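Local structure of SAM-dependent O-methyltransferase (Thermotoga maritima, 1O54) at residues Arg25-Phe30 / Glu35-Leu40; Asp18-Gly23 / Ile77-Leu82; Ser81-Ile86 / Val96-Ser101. The protein probably catalyses the S-adenosyl-L-methionine-dependent methylation of adenosine 58 in tRNA to N(1)-methyladenosine, working as a homotetramer. All blocks are in the same frame, centred on the assembly; numbering follows the deposited sequence. Where two conformers were deposited one is given.

Contact 1 of 3, residues Arg25-Phe30 / Glu35-Leu40; sequences RVLLSF and EFLVDL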
ATOM      1  N   ARG A  25     -34.561  11.131   7.166  1.00 31.38           N
ATOM      2  CA  ARG A  25     -33.686   9.961   7.289  1.00 31.88           C
ATOM      3  C   ARG A  25     -32.872  10.033   8.587  1.00 29.89           C
ATOM      4  O   ARG A  25     -32.373  11.082   8.957  1.00 29.27           O
ATOM      5  CB  ARG A  25     -32.754   9.893   6.080  1.00 33.24           C
ATOM      6  CG  ARG A  25     -33.524   9.993   4.766  1.00 38.46           C
ATOM      7  CD  ARG A  25     -32.888   9.274   3.603  1.00 43.88           C
ATOM      8  NE  ARG A  25     -32.632   7.862   3.916  1.00 47.47           N
ATOM      9  CZ  ARG A  25     -32.165   6.986   3.032  1.00 50.93           C
ATOM     10  NH1 ARG A  25     -31.922   7.362   1.774  1.00 51.75           N
ATOM     11  NH2 ARG A  25     -31.937   5.733   3.399  1.00 51.94           N
ATOM     12  N   VAL A  26     -32.786   8.924   9.297  1.00 28.95           N
ATOM     13  CA  VAL A  26     -31.962   8.840  10.491  1.00 30.07           C
ATOM     14  C   VAL A  26     -31.072   7.631  10.376  1.00 29.49           C
ATOM     15  O   VAL A  26     -31.396   6.652   9.677  1.00 29.53           O
ATOM     16  CB  VAL A  26     -32.797   8.673  11.791  1.00 30.39           C
ATOM     17  CG1 VAL A  26     -33.575   9.914  12.057  1.00 33.60           C
ATOM     18  CG2 VAL A  26     -33.692   7.490  11.693  1.00 32.02           C
ATOM     19  N   LEU A  27     -29.992   7.678  11.116  1.00 27.99           N
ATOM     20  CA  LEU A  27     -29.083   6.578  11.215  1.00 28.76           C
ATOM     21  C   LEU A  27     -29.034   6.158  12.668  1.00 28.49           C
ATOM     22  O   LEU A  27     -28.681   6.967  13.533  1.00 28.85           O
ATOM     23  CB  LEU A  27     -27.703   7.017  10.760  1.00 28.40           C
ATOM     24  CG  LEU A  27     -26.598   5.989  10.904  1.00 33.15           C
ATOM     25  CD1 LEU A  27     -26.885   4.783  10.078  1.00 37.49           C
ATOM     26  CD2 LEU A  27     -25.315   6.618  10.479  1.00 35.90           C
ATOM     27  N   LEU A  28     -29.416   4.914  12.952  1.00 27.26           N
ATOM     28  CA  LEU A  28     -29.372   4.392  14.308  1.00 27.69           C
ATOM     29  C   LEU A  28     -28.126   3.509  14.472  1.00 29.22           C
ATOM     30  O   LEU A  28     -27.960   2.526  13.735  1.00 29.32           O
ATOM     31  CB  LEU A  28     -30.633   3.589  14.616  1.00 27.75           C
ATOM     32  CG  LEU A  28     -31.929   4.341  14.311  1.00 28.91           C
ATOM     33  CD1 LEU A  28     -33.156   3.481  14.554  1.00 31.06           C
ATOM     34  CD2 LEU A  28     -32.010   5.639  15.131  1.00 30.32           C
ATOM     35  N   SER A  29     -27.268   3.850  15.430  1.00 29.44           N
ATOM     36  CA  SER A  29     -25.954   3.220  15.543  1.00 30.31           C
ATOM     37  C   SER A  29     -25.814   2.506  16.889  1.00 31.33           C
ATOM     38  O   SER A  29     -26.011   3.116  17.931  1.00 29.95           O
ATOM     39  CB  SER A  29     -24.887   4.294  15.379  1.00 30.42           C
ATOM     40  OG  SER A  29     -23.594   3.735  15.436  1.00 31.34           O
ATOM     41  N   PHE A  30     -25.456   1.216  16.869  1.00 33.62           N
ATOM     42  CA  PHE A  30     -25.422   0.385  18.075  1.00 35.25           C
ATOM     43  C   PHE A  30     -24.009  -0.031  18.530  1.00 38.25           C
ATOM     44  O   PHE A  30     -23.063   0.058  17.762  1.00 37.99           O
ATOM     45  CB  PHE A  30     -26.354  -0.816  17.856  1.00 35.48           C
ATOM     46  CG  PHE A  30     -27.802  -0.419  17.855  1.00 33.92           C
ATOM     47  CD1 PHE A  30     -28.412   0.017  16.689  1.00 34.28           C
ATOM     48  CD2 PHE A  30     -28.531  -0.408  19.035  1.00 34.16           C
ATOM     49  CE1 PHE A  30     -29.730   0.449  16.702  1.00 35.13           C
ATOM     50  CE2 PHE A  30     -29.838   0.027  19.050  1.00 32.50           C
ATOM     51  CZ  PHE A  30     -30.431   0.452  17.868  1.00 32.63           C
ATOM     52  N   GLU A  35     -25.448  -0.568  12.012  1.00 37.90           N
ATOM     53  CA  GLU A  35     -26.083   0.717  11.766  1.00 37.77           C
ATOM     54  C   GLU A  35     -27.297   0.541  10.851  1.00 37.40           C
ATOM     55  O   GLU A  35     -27.271  -0.266   9.916  1.00 38.36           O
ATOM     56  CB  GLU A  35     -25.101   1.707  11.130  0.65 38.37           C
ATOM     57  CG  GLU A  35     -23.628   1.517  11.483  0.65 40.72           C
ATOM     58  CD  GLU A  35     -23.098   2.506  12.512  0.65 43.34           C
ATOM     59  OE1 GLU A  35     -22.692   2.067  13.607  0.65 46.82           O
ATOM     60  OE2 GLU A  35     -23.052   3.717  12.223  0.65 45.08           O
ATOM     61  N   PHE A  36     -28.366   1.270  11.127  1.00 35.46           N
ATOM     62  CA  PHE A  36     -29.595   1.135  10.355  1.00 35.18           C
ATOM     63  C   PHE A  36     -30.007   2.489   9.849  1.00 34.65           C
ATOM     64  O   PHE A  36     -30.237   3.385  10.665  1.00 34.47           O
ATOM     65  CB  PHE A  36     -30.698   0.559  11.231  1.00 35.23           C
ATOM     66  CG  PHE A  36     -30.322  -0.712  11.896  1.00 35.67           C
ATOM     67  CD1 PHE A  36     -30.409  -1.915  11.210  1.00 38.75           C
ATOM     68  CD2 PHE A  36     -29.905  -0.721  13.202  1.00 36.49           C
ATOM     69  CE1 PHE A  36     -30.060  -3.103  11.824  1.00 38.46           C
ATOM     70  CE2 PHE A  36     -29.544  -1.893  13.821  1.00 37.97           C
ATOM     71  CZ  PHE A  36     -29.622  -3.095  13.129  1.00 38.53           C
ATOM     72  N   LEU A  37     -30.065   2.641   8.524  1.00 34.52           N
ATOM     73  CA  LEU A  37     -30.492   3.872   7.886  1.00 35.75           C
ATOM     74  C   LEU A  37     -31.951   3.699   7.535  1.00 37.02           C
ATOM     75  O   LEU A  37     -32.305   2.789   6.761  1.00 37.64           O
ATOM     76  CB  LEU A  37     -29.663   4.152   6.617  1.00 36.67           C
ATOM     77  CG  LEU A  37     -29.029   5.538   6.507  1.00 40.37           C
ATOM     78  CD1 LEU A  37     -28.062   5.563   5.350  1.00 42.81           C
ATOM     79  CD2 LEU A  37     -30.061   6.624   6.322  1.00 43.44           C
ATOM     80  N   VAL A  38     -32.800   4.546   8.107  1.00 36.42           N
ATOM     81  CA  VAL A  38     -34.242   4.424   7.908  1.00 37.35           C
ATOM     82  C   VAL A  38     -34.943   5.760   7.732  1.00 36.86           C
ATOM     83  O   VAL A  38     -34.478   6.806   8.207  1.00 36.22           O
ATOM     84  CB  VAL A  38     -34.888   3.683   9.080  1.00 37.53           C
ATOM     85  CG1 VAL A  38     -34.287   2.316   9.231  1.00 39.21           C
ATOM     86  CG2 VAL A  38     -34.721   4.458  10.372  1.00 38.14           C
ATOM     87  N   ASP A  39     -36.077   5.696   7.045  1.00 37.16           N
ATOM     88  CA  ASP A  39     -36.995   6.820   6.921  1.00 37.66           C
ATOM     89  C   ASP A  39     -37.877   6.844   8.153  1.00 36.59           C
ATOM     90  O   ASP A  39     -38.522   5.844   8.483  1.00 35.39           O
ATOM     91  CB  ASP A  39     -37.890   6.661   5.693  1.00 39.00           C
ATOM     92  CG  ASP A  39     -37.103   6.357   4.454  1.00 42.59           C
ATOM     93  OD1 ASP A  39     -36.210   7.162   4.118  1.00 46.95           O
ATOM     94  OD2 ASP A  39     -37.309   5.319   3.774  1.00 48.82           O
ATOM     95  N   LEU A  40     -37.926   7.988   8.819  1.00 36.01           N
ATOM     96  CA  LEU A  40     -38.766   8.142   9.990  1.00 36.20           C
ATOM     97  C   LEU A  40     -40.218   8.290   9.579  1.00 36.82           C
ATOM     98  O   LEU A  40     -40.574   9.173   8.820  1.00 36.96           O
ATOM     99  CB  LEU A  40     -38.358   9.371  10.798  1.00 36.63           C
ATOM    100  CG  LEU A  40     -37.139   9.230  11.693  1.00 38.02           C
ATOM    101  CD1 LEU A  40     -36.994  10.546  12.445  1.00 39.45           C
ATOM    102  CD2 LEU A  40     -37.311   8.056  12.681  1.00 39.09           C
TER
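Val38 O is gripped twice from the neighbouring strand: Val26 N donates to it at 2.9 Å, and Arg25 CA brings its hydrogen in at 3.4 Å. Two residues earlier on the same strand, Phe36 O receives Leu28 N at 2.9 Å and the CA-H of Leu27. Val38 N and Phe36 N return the bonds to Val26 O and Leu28 O, which makes Val26-Val38 and Leu28-Phe36 the hydrogen-bonded pairs.

On their face of the sheet the packing is tight. Val26 CG2 presses on Val38 CG2 at 3.5 Å, while Val26 CG1 runs into Leu40 CD1 at the same 3.5 Å. Farther along, Phe30 CD1 comes in the plane of the Phe36 ring, at its edge by CE2, 3.6 Å away.

On the opposite face, Arg25 bends at its third torsion (chi3 55°) and crosses Leu37 at about a right angle, with NH2 3.6 Å from Leu37 CD2. Asp39 OD1 is a long 3.7 Å from Arg25 NE and well out of the guanidinium plane, a purely electrostatic attraction; the firm partner is Glu85, through NH1. Replacing Arg25 by an alanine would probably cost Glu85 its salt-bridge partner and the Leu37 methyl its cover on that side.

The whole is a beta hairpin, and strand 35-39 is an outermost strand of a four-stranded antiparallel sheet within the chain.

Contact 2 of 3, residues Asp18-Gly23 / Ile77-Leu82; sequences DTLKPG and ILIPSL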
ATOM      1  N   ASP A  18     -31.591  20.271  12.155  1.00 30.90           N
ATOM      2  CA  ASP A  18     -31.436  18.832  12.434  1.00 30.16           C
ATOM      3  C   ASP A  18     -32.612  18.226  13.213  1.00 30.05           C
ATOM      4  O   ASP A  18     -32.551  17.068  13.593  1.00 30.62           O
ATOM      5  CB  ASP A  18     -30.203  18.592  13.286  1.00 29.84           C
ATOM      6  CG  ASP A  18     -28.896  18.715  12.521  1.00 31.82           C
ATOM      7  OD1 ASP A  18     -28.913  18.940  11.290  1.00 31.02           O
ATOM      8  OD2 ASP A  18     -27.818  18.584  13.137  1.00 33.54           O
ATOM      9  N   THR A  19     -33.653  19.007  13.469  1.00 28.99           N
ATOM     10  CA  THR A  19     -34.848  18.518  14.172  1.00 28.88           C
ATOM     11  C   THR A  19     -35.466  17.318  13.446  1.00 29.54           C
ATOM     12  O   THR A  19     -35.631  17.364  12.228  1.00 29.36           O
ATOM     13  CB  THR A  19     -35.859  19.656  14.261  1.00 28.66           C
ATOM     14  OG1 THR A  19     -35.307  20.711  15.058  1.00 27.57           O
ATOM     15  CG2 THR A  19     -37.132  19.213  15.004  1.00 29.37           C
ATOM     16  N   LEU A  20     -35.776  16.245  14.173  1.00 29.86           N
ATOM     17  CA  LEU A  20     -36.273  15.028  13.528  1.00 31.28           C
ATOM     18  C   LEU A  20     -37.769  15.141  13.306  1.00 31.46           C
ATOM     19  O   LEU A  20     -38.531  15.458  14.227  1.00 31.40           O
ATOM     20  CB  LEU A  20     -35.980  13.793  14.375  1.00 31.98           C
ATOM     21  CG  LEU A  20     -34.501  13.636  14.742  1.00 33.95           C
ATOM     22  CD1 LEU A  20     -34.369  12.567  15.774  1.00 38.48           C
ATOM     23  CD2 LEU A  20     -33.675  13.331  13.518  1.00 37.10           C
ATOM     24  N   LYS A  21     -38.187  14.914  12.069  1.00 31.33           N
ATOM     25  CA  LYS A  21     -39.607  14.916  11.752  1.00 32.22           C
ATOM     26  C   LYS A  21     -39.974  13.798  10.782  1.00 31.43           C
ATOM     27  O   LYS A  21     -39.092  13.167  10.179  1.00 30.20           O
ATOM     28  CB  LYS A  21     -40.035  16.278  11.224  1.00 33.04           C
ATOM     29  CG  LYS A  21     -39.366  16.708   9.989  1.00 35.96           C
ATOM     30  CD  LYS A  21     -38.963  18.175  10.074  1.00 38.80           C
ATOM     31  CE  LYS A  21     -38.071  18.555   8.888  1.00 40.62           C
ATOM     32  NZ  LYS A  21     -36.624  18.110   9.035  1.00 39.94           N
ATOM     33  N   PRO A  22     -41.265  13.510  10.687  1.00 31.19           N
ATOM     34  CA  PRO A  22     -41.751  12.523   9.735  1.00 31.61           C
ATOM     35  C   PRO A  22     -41.129  12.705   8.360  1.00 31.90           C
ATOM     36  O   PRO A  22     -41.090  13.808   7.815  1.00 30.86           O
ATOM     37  CB  PRO A  22     -43.257  12.756   9.746  1.00 31.80           C
ATOM     38  CG  PRO A  22     -43.530  13.142  11.157  1.00 31.28           C
ATOM     39  CD  PRO A  22     -42.367  14.032  11.534  1.00 30.98           C
ATOM     40  N   GLY A  23     -40.597  11.600   7.842  1.00 32.60           N
ATOM     41  CA  GLY A  23     -40.011  11.565   6.520  1.00 33.13           C
ATOM     42  C   GLY A  23     -38.531  11.841   6.511  1.00 33.18           C
ATOM     43  O   GLY A  23     -37.892  11.684   5.480  1.00 34.71           O
ATOM     44  N   ILE A  77     -29.087   7.911  17.993  1.00 23.87           N
ATOM     45  CA  ILE A  77     -29.741   8.506  16.816  1.00 23.63           C
ATOM     46  C   ILE A  77     -28.788   9.503  16.208  1.00 24.00           C
ATOM     47  O   ILE A  77     -28.262  10.395  16.910  1.00 24.45           O
ATOM     48  CB  ILE A  77     -31.035   9.255  17.261  1.00 23.53           C
ATOM     49  CG1 ILE A  77     -32.030   8.299  17.926  1.00 24.55           C
ATOM     50  CG2 ILE A  77     -31.682   9.968  16.076  1.00 24.79           C
ATOM     51  CD1 ILE A  77     -33.001   9.011  18.898  1.00 26.12           C
ATOM     52  N   LEU A  78     -28.549   9.352  14.901  1.00 24.85           N
ATOM     53  CA  LEU A  78     -27.625  10.190  14.156  1.00 26.33           C
ATOM     54  C   LEU A  78     -28.290  10.663  12.869  1.00 26.94           C
ATOM     55  O   LEU A  78     -29.250  10.049  12.391  1.00 28.03           O
ATOM     56  CB  LEU A  78     -26.318   9.438  13.823  1.00 25.84           C
ATOM     57  CG  LEU A  78     -25.556   8.849  15.027  1.00 27.10           C
ATOM     58  CD1 LEU A  78     -24.389   8.034  14.574  1.00 29.93           C
ATOM     59  CD2 LEU A  78     -25.078   9.929  16.021  1.00 29.74           C
ATOM     60  N   ILE A  79     -27.756  11.753  12.333  1.00 27.99           N
ATOM     61  CA  ILE A  79     -28.165  12.257  11.050  1.00 29.49           C
ATOM     62  C   ILE A  79     -27.151  11.634  10.086  1.00 28.53           C
ATOM     63  O   ILE A  79     -25.957  11.819  10.241  1.00 28.53           O
ATOM     64  CB  ILE A  79     -28.072  13.789  10.968  1.00 30.81           C
ATOM     65  CG1 ILE A  79     -29.005  14.469  11.991  1.00 34.37           C
ATOM     66  CG2 ILE A  79     -28.432  14.247   9.555  1.00 32.11           C
ATOM     67  CD1 ILE A  79     -30.428  14.068  11.907  1.00 35.37           C
ATOM     68  N   PRO A  80     -27.604  10.887   9.102  1.00 28.80           N
ATOM     69  CA  PRO A  80     -26.667  10.284   8.147  1.00 27.79           C
ATOM     70  C   PRO A  80     -25.897  11.323   7.352  1.00 27.05           C
ATOM     71  O   PRO A  80     -26.434  12.384   6.982  1.00 27.32           O
ATOM     72  CB  PRO A  80     -27.565   9.478   7.192  1.00 29.38           C
ATOM     73  CG  PRO A  80     -28.929   9.712   7.591  1.00 31.27           C
ATOM     74  CD  PRO A  80     -28.992  10.621   8.771  1.00 29.44           C
ATOM     75  N   SER A  81     -24.649  10.995   7.095  1.00 25.69           N
ATOM     76  CA  SER A  81     -23.813  11.804   6.197  1.00 25.40           C
ATOM     77  C   SER A  81     -24.083  11.353   4.764  1.00 24.41           C
ATOM     78  O   SER A  81     -24.689  10.310   4.511  1.00 24.95           O
ATOM     79  CB  SER A  81     -22.326  11.631   6.514  1.00 25.69           C
ATOM     80  OG  SER A  81     -21.935  10.274   6.355  1.00 25.51           O
ATOM     81  N   LEU A  82     -23.562  12.127   3.820  1.00 23.78           N
ATOM     82  CA  LEU A  82     -23.609  11.718   2.438  1.00 24.08           C
ATOM     83  C   LEU A  82     -22.875  10.403   2.267  1.00 23.63           C
ATOM     84  O   LEU A  82     -23.370   9.531   1.603  1.00 23.44           O
ATOM     85  CB  LEU A  82     -23.039  12.825   1.576  1.00 25.06           C
ATOM     86  CG  LEU A  82     -23.002  12.522   0.085  1.00 25.31           C
ATOM     87  CD1 LEU A  82     -24.375  12.200  -0.439  1.00 24.95           C
ATOM     88  CD2 LEU A  82     -22.393  13.672  -0.685  1.00 26.21           C
TER
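This is a small, mainly apolar contact, in which the loop leading into strand 25-30 lays one leucine over the end of strand 74-78 and the residues just after it. No hydrogen bond joins the two segments. Leu20 does most of the work by dividing its two methyls between two isoleucines: CD1 reaches Ile77 CG2 at 3.8 Å, and CD2 meets Ile79 CD1 at 3.7 Å. With CG turned anti to the carbonyl carbon (chi1 -55°), the branched end faces both at once. It crosses Ile77 at a slant but runs past Ile79 in the opposite sense.

Ile79 also meets Asp18, two residues before Leu20 in the chain. Its CD1 lies 4.0 Å from Asp18 O, and farther back its CG1 is 4.3 Å from Asp18 CG, a loose touch. The carboxylate of Asp18 has its real business elsewhere, in a salt bridge from OD2 to Lys204 of the second subunit.

Beyond these pairs, the apolar patch continues into the sheet: Leu20 also packs on Val26, and Ile77 on Leu28, both of strand 25-30. Pro63 touches Ile79 from a loop, and Arg208 of the second subunit hydrogen-bonds to Ile79 O, so the contact borders both the four-stranded sheet and the second subunit.

Contact 3 of 3, residues Ser81-Ile86 / Val96-Ser101; sequences SLIDEI and VYPKDS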
ATOM      1  N   SER A  81     -24.649  10.995   7.095  1.00 25.69           N
ATOM      2  CA  SER A  81     -23.813  11.804   6.197  1.00 25.40           C
ATOM      3  C   SER A  81     -24.083  11.353   4.764  1.00 24.41           C
ATOM      4  O   SER A  81     -24.689  10.310   4.511  1.00 24.95           O
ATOM      5  CB  SER A  81     -22.326  11.631   6.514  1.00 25.69           C
ATOM      6  OG  SER A  81     -21.935  10.274   6.355  1.00 25.51           O
ATOM      7  N   LEU A  82     -23.562  12.127   3.820  1.00 23.78           N
ATOM      8  CA  LEU A  82     -23.609  11.718   2.438  1.00 24.08           C
ATOM      9  C   LEU A  82     -22.875  10.403   2.267  1.00 23.63           C
ATOM     10  O   LEU A  82     -23.370   9.531   1.603  1.00 23.44           O
ATOM     11  CB  LEU A  82     -23.039  12.825   1.576  1.00 25.06           C
ATOM     12  CG  LEU A  82     -23.002  12.522   0.085  1.00 25.31           C
ATOM     13  CD1 LEU A  82     -24.375  12.200  -0.439  1.00 24.95           C
ATOM     14  CD2 LEU A  82     -22.393  13.672  -0.685  1.00 26.21           C
ATOM     15  N   ILE A  83     -21.721  10.245   2.909  1.00 24.42           N
ATOM     16  CA  ILE A  83     -21.018   8.938   2.859  1.00 25.80           C
ATOM     17  C   ILE A  83     -21.906   7.815   3.344  1.00 25.76           C
ATOM     18  O   ILE A  83     -22.057   6.753   2.680  1.00 25.66           O
ATOM     19  CB  ILE A  83     -19.723   8.968   3.684  1.00 26.51           C
ATOM     20  CG1 ILE A  83     -18.652   9.791   2.974  1.00 28.36           C
ATOM     21  CG2 ILE A  83     -19.192   7.534   3.898  1.00 27.77           C
ATOM     22  CD1 ILE A  83     -17.340  10.003   3.772  1.00 29.71           C
ATOM     23  N   ASP A  84     -22.562   8.032   4.487  1.00 25.43           N
ATOM     24  CA  ASP A  84     -23.499   7.024   4.982  1.00 27.38           C
ATOM     25  C   ASP A  84     -24.542   6.649   3.948  1.00 27.43           C
ATOM     26  O   ASP A  84     -24.821   5.451   3.753  1.00 27.56           O
ATOM     27  CB  ASP A  84     -24.237   7.461   6.247  1.00 27.55           C
ATOM     28  CG  ASP A  84     -23.322   7.683   7.428  1.00 30.62           C
ATOM     29  OD1 ASP A  84     -22.287   6.970   7.578  1.00 33.64           O
ATOM     30  OD2 ASP A  84     -23.578   8.563   8.282  1.00 31.49           O
ATOM     31  N   GLU A  85     -25.123   7.654   3.293  1.00 27.58           N
ATOM     32  CA  GLU A  85     -26.125   7.419   2.250  1.00 28.27           C
ATOM     33  C   GLU A  85     -25.555   6.668   1.053  1.00 29.33           C
ATOM     34  O   GLU A  85     -26.188   5.741   0.571  1.00 31.02           O
ATOM     35  CB  GLU A  85     -26.752   8.720   1.766  1.00 28.83           C
ATOM     36  CG  GLU A  85     -27.615   9.414   2.824  1.00 30.86           C
ATOM     37  CD  GLU A  85     -29.014   8.843   2.957  1.00 35.61           C
ATOM     38  OE1 GLU A  85     -29.380   7.910   2.221  1.00 38.86           O
ATOM     39  OE2 GLU A  85     -29.776   9.329   3.827  1.00 39.41           O
ATOM     40  N   ILE A  86     -24.380   7.065   0.601  1.00 29.46           N
ATOM     41  CA  ILE A  86     -23.721   6.408  -0.535  1.00 31.40           C
ATOM     42  C   ILE A  86     -23.407   4.960  -0.199  1.00 33.37           C
ATOM     43  O   ILE A  86     -23.677   4.057  -1.007  1.00 33.87           O
ATOM     44  CB  ILE A  86     -22.496   7.183  -0.925  1.00 31.42           C
ATOM     45  CG1 ILE A  86     -22.900   8.461  -1.649  1.00 31.86           C
ATOM     46  CG2 ILE A  86     -21.530   6.356  -1.821  1.00 31.93           C
ATOM     47  CD1 ILE A  86     -21.829   9.455  -1.713  1.00 31.52           C
ATOM     48  N   VAL A  96     -18.851   5.187  -7.635  1.00 32.32           N
ATOM     49  CA  VAL A  96     -17.532   5.727  -7.311  1.00 31.29           C
ATOM     50  C   VAL A  96     -17.496   5.903  -5.793  1.00 31.44           C
ATOM     51  O   VAL A  96     -18.361   6.605  -5.224  1.00 31.82           O
ATOM     52  CB  VAL A  96     -17.257   7.078  -7.993  1.00 30.82           C
ATOM     53  CG1 VAL A  96     -15.868   7.578  -7.618  1.00 30.31           C
ATOM     54  CG2 VAL A  96     -17.369   6.958  -9.513  1.00 30.43           C
ATOM     55  N   TYR A  97     -16.539   5.261  -5.129  1.00 30.79           N
ATOM     56  CA  TYR A  97     -16.508   5.268  -3.666  1.00 31.51           C
ATOM     57  C   TYR A  97     -16.002   6.613  -3.184  1.00 31.20           C
ATOM     58  O   TYR A  97     -15.206   7.255  -3.883  1.00 29.64           O
ATOM     59  CB  TYR A  97     -15.639   4.128  -3.114  1.00 32.48           C
ATOM     60  CG  TYR A  97     -16.350   2.795  -3.262  1.00 36.28           C
ATOM     61  CD1 TYR A  97     -16.324   2.111  -4.460  1.00 38.73           C
ATOM     62  CD2 TYR A  97     -17.067   2.239  -2.196  1.00 40.74           C
ATOM     63  CE1 TYR A  97     -17.000   0.894  -4.617  1.00 42.44           C
ATOM     64  CE2 TYR A  97     -17.745   1.020  -2.345  1.00 43.77           C
ATOM     65  CZ  TYR A  97     -17.701   0.359  -3.559  1.00 43.55           C
ATOM     66  OH  TYR A  97     -18.369  -0.855  -3.717  1.00 47.78           O
ATOM     67  N   PRO A  98     -16.460   7.035  -2.007  1.00 31.02           N
ATOM     68  CA  PRO A  98     -16.014   8.281  -1.379  1.00 31.08           C
ATOM     69  C   PRO A  98     -14.521   8.546  -1.310  1.00 31.42           C
ATOM     70  O   PRO A  98     -14.104   9.687  -1.502  1.00 32.11           O
ATOM     71  CB  PRO A  98     -16.540   8.132   0.056  1.00 31.35           C
ATOM     72  CG  PRO A  98     -17.824   7.399  -0.140  1.00 32.35           C
ATOM     73  CD  PRO A  98     -17.494   6.345  -1.187  1.00 32.10           C
ATOM     74  N   LYS A  99     -13.709   7.521  -1.016  1.00 31.02           N
ATOM     75  CA  LYS A  99     -12.252   7.716  -1.008  1.00 30.66           C
ATOM     76  C   LYS A  99     -11.777   8.255  -2.365  1.00 29.34           C
ATOM     77  O   LYS A  99     -10.825   9.028  -2.451  1.00 30.18           O
ATOM     78  CB  LYS A  99     -11.500   6.409  -0.686  1.00 32.44           C
ATOM     79  CG  LYS A  99     -11.507   5.322  -1.785  1.00 34.67           C
ATOM     80  CD  LYS A  99     -10.469   4.244  -1.480  1.00 38.78           C
ATOM     81  CE  LYS A  99     -10.169   3.368  -2.623  1.00 41.24           C
ATOM     82  NZ  LYS A  99      -9.265   3.913  -3.622  1.00 37.60           N
ATOM     83  N   ASP A 100     -12.467   7.869  -3.428  1.00 27.14           N
ATOM     84  CA  ASP A 100     -12.094   8.352  -4.740  1.00 26.25           C
ATOM     85  C   ASP A 100     -12.839   9.661  -5.066  1.00 26.41           C
ATOM     86  O   ASP A 100     -12.241  10.569  -5.578  1.00 25.50           O
ATOM     87  CB  ASP A 100     -12.384   7.307  -5.819  1.00 25.50           C
ATOM     88  CG  ASP A 100     -11.521   6.049  -5.693  1.00 27.02           C
ATOM     89  OD1 ASP A 100     -10.343   6.101  -5.194  1.00 26.48           O
ATOM     90  OD2 ASP A 100     -11.947   4.953  -6.135  1.00 30.75           O
ATOM     91  N   SER A 101     -14.159   9.696  -4.889  1.00 26.21           N
ATOM     92  CA  SER A 101     -14.934  10.862  -5.302  1.00 26.50           C
ATOM     93  C   SER A 101     -14.455  12.184  -4.674  1.00 26.21           C
ATOM     94  O   SER A 101     -14.371  13.188  -5.363  1.00 25.03           O
ATOM     95  CB  SER A 101     -16.442  10.636  -5.073  1.00 27.47           C
ATOM     96  OG  SER A 101     -16.704  10.405  -3.732  1.00 28.26           O
TER
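Pro98 meets two isoleucines of the neighbouring helix, and its ring can be followed atom by atom. CB is 4.0 Å from Ile83 CG1. The next atom, CG, lies over the same methylene at an equal 4.0 Å, so Ile83 is touched by two corners of the ring at once. CD, where the ring closes back onto the backbone nitrogen, turns to the other partner and sits 4.1 Å from Ile86 CG2. Ile83 and Ile86 are one turn apart, and the proline ring bridges them. Both isoleucines hold CG1 anti to the carbonyl carbon (chi1 -73° and -74°), yet Ile83 meets the ring with CG1 and Ile86 with its CG2 methyl, because they leave the helix in different directions relative to the proline.

Both segments are helix starts. In 81-86, Ser81 and Asp84 form a capping box: Asp84 N donates to Ser81 OG at 3.0 Å, and Ser81 N donates to Asp84 OD2 at 2.9 Å in a nearly straight bond (177°). In 96-101, Tyr97 is the N-cap residue, and its O takes both Asp100 N and Ser101 N. Pro98 follows in the first turn, where the lack of an N-H costs the helix nothing.

Met106 of the second subunit packs on both Ile86 and Pro98, and Met107 of that subunit on Ile83. Ile86 also touches Ala125, the first residue of helix 125-134 and the end of a sequence consistent with a Rossmann-type glycine-rich motif. The side chain of Ile86 is about 11 Å from that of Asp188, predicted to bind S-adenosyl-L-methionine.

Across the two segments there is carbon against carbon at ordinary van der Waals distance and nothing polar. Such contacts have little directional preference, so this one rests on the fit of the proline ring against the two isoleucines.

Contacts 1 and 2 are neighbours, their centres about 8 Å apart, and both reach the four-stranded sheet in which strands 25-30 and 74-78 lie side by side; the hairpin of contact 1 falls within the chain interval that contact 2 spans. Contact 3 comes later in sequence, with its centre about 17 Å from either of the others. It shares Ser81 and Leu82 with contact 2, where the chain passes from strand 74-78 into helix 82-87, and is tied to contact 1 by the Arg25-Glu85 salt bridge. Together they trace the route from the N-terminal sheet into the methyltransferase part, and all three touch the second subunit.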